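Local coordinates for SusD/RagB family nutrient-binding outer membrane lipoprotein (PDB 4F7A) that probably binds mucin O-glycans at the bacterial outer membrane as a SusD-type nutrient-binding lipoprotein, at residues S269-N272 with R278-I281. Numbering follows the deposited sequence.
Sequences SVLN and RISI
With CG1 anti to the backbone N (chi1 -164°) and CD1 anti to CA (chi2 168°), the I279 arm is stretched so that its terminal methyl reaches helix 265-273. In L271, CG turned beside its own backbone N (chi1 -65°) helps swing CD1 to 4.1 Å from the I279 CA. These two residues form the closest CA pair of the segments, at 5.8 Å. Their contact is apolar: CB of L271 lies 3.7 Å from CD1 of I279 and 3.8 Å from CG1, so the leucine stem rests against the outer half of the isoleucine arm. N272 flanks the same methyl, its side chain crossing that of I279 at about a right angle, and its OD1 sits 3.2 Å from I279 CD1, a close polar-to-methyl contact. The amide's other end is engaged elsewhere, ND2 being hydrogen-bonded to the Y295 carbonyl oxygen, which helps fix its rotation. No hydrogen bond joins the segments, and only 188 Å² is buried. This is local packing of two consecutive short helices, 265-273 and 279-282, across a brief connection, I279 inserting its methyl against L271 and the N272 amide, in the SusD/RagB family, whose members have a TPR-like helical fold.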
loop_
_atom_site.group_PDB
_atom_site.type_symbol
_atom_site.label_atom_id
_atom_site.label_comp_id
_atom_site.label_asym_id
_atom_site.label_seq_id
_atom_site.Cartn_x
_atom_site.Cartn_y
_atom_site.Cartn_z
ATOM N N SER A 269 -18.802 -6.446 -2.459
ATOM C CA SER A 269 -19.161 -7.077 -3.730
ATOM C C SER A 269 -18.294 -8.302 -4.044
ATOM O O SER A 269 -18.817 -9.366 -4.377
ATOM C CB SER A 269 -19.063 -6.073 -4.880
ATOM O OG SER A 269 -19.218 -6.734 -6.115
ATOM N N VAL A 270 -16.975 -8.124 -3.931
ATOM C CA VAL A 270 -16.026 -9.165 -4.238
ATOM C C VAL A 270 -16.106 -10.332 -3.246
ATOM O O VAL A 270 -16.236 -11.480 -3.644
ATOM C CB VAL A 270 -14.570 -8.584 -4.338
ATOM C CG1 VAL A 270 -13.555 -9.686 -4.409
ATOM C CG2 VAL A 270 -14.465 -7.636 -5.537
ATOM N N LEU A 271 -16.007 -10.048 -1.960
ATOM C CA LEU A 271 -15.926 -11.112 -0.996
ATOM C C LEU A 271 -17.254 -11.875 -0.871
ATOM O O LEU A 271 -17.251 -13.100 -0.706
ATOM C CB LEU A 271 -15.432 -10.568 0.340
ATOM C CG LEU A 271 -13.999 -10.005 0.396
ATOM C CD1 LEU A 271 -13.661 -9.497 1.835
ATOM C CD2 LEU A 271 -12.970 -11.004 -0.046
ATOM N N ASN A 272 -18.387 -11.177 -0.983
ATOM C CA ASN A 272 -19.684 -11.873 -0.987
ATOM C C ASN A 272 -19.832 -12.750 -2.231
ATOM O O ASN A 272 -20.216 -13.909 -2.135
ATOM C CB ASN A 272 -20.873 -10.904 -0.958
ATOM C CG ASN A 272 -21.155 -10.361 0.435
ATOM O OD1 ASN A 272 -21.238 -11.127 1.388
ATOM N ND2 ASN A 272 -21.372 -9.040 0.541
ATOM N N ARG A 278 -12.344 -15.414 3.711
ATOM C CA ARG A 278 -11.719 -14.321 4.441
ATOM C C ARG A 278 -12.741 -13.242 4.871
ATOM O O ARG A 278 -12.412 -12.368 5.691
ATOM C CB ARG A 278 -10.602 -13.693 3.613
ATOM C CG ARG A 278 -9.396 -14.597 3.404
ATOM C CD ARG A 278 -8.517 -14.139 2.245
ATOM N NE ARG A 278 -9.127 -14.336 0.927
ATOM C CZ ARG A 278 -8.448 -14.261 -0.228
ATOM N NH1 ARG A 278 -7.142 -14.002 -0.240
ATOM N NH2 ARG A 278 -9.071 -14.447 -1.380
ATOM N N ILE A 279 -13.957 -13.285 4.321
ATOM C CA ILE A 279 -14.930 -12.218 4.559
ATOM C C ILE A 279 -15.177 -11.976 6.075
ATOM O O ILE A 279 -15.190 -10.833 6.526
ATOM C CB ILE A 279 -16.250 -12.455 3.765
ATOM C CG1 ILE A 279 -17.080 -11.163 3.707
ATOM C CG2 ILE A 279 -17.058 -13.611 4.334
ATOM C CD1 ILE A 279 -18.269 -11.194 2.705
ATOM N N SER A 280 -15.342 -13.042 6.853
ATOM C CA SER A 280 -15.695 -12.905 8.279
ATOM C C SER A 280 -14.445 -12.684 9.132
ATOM O O SER A 280 -14.533 -12.326 10.297
ATOM C CB SER A 280 -16.452 -14.133 8.807
ATOM O OG SER A 280 -15.641 -15.293 8.873
ATOM N N ILE A 281 -13.278 -12.911 8.532
ATOM C CA ILE A 281 -11.991 -12.609 9.171
ATOM C C ILE A 281 -11.678 -11.118 9.074
ATOM O O ILE A 281 -11.278 -10.473 10.055
ATOM C CB ILE A 281 -10.846 -13.428 8.554
ATOM C CG1 ILE A 281 -11.114 -14.931 8.715
ATOM C CG2 ILE A 281 -9.488 -13.049 9.227
ATOM C CD1 ILE A 281 -10.101 -15.845 7.888
#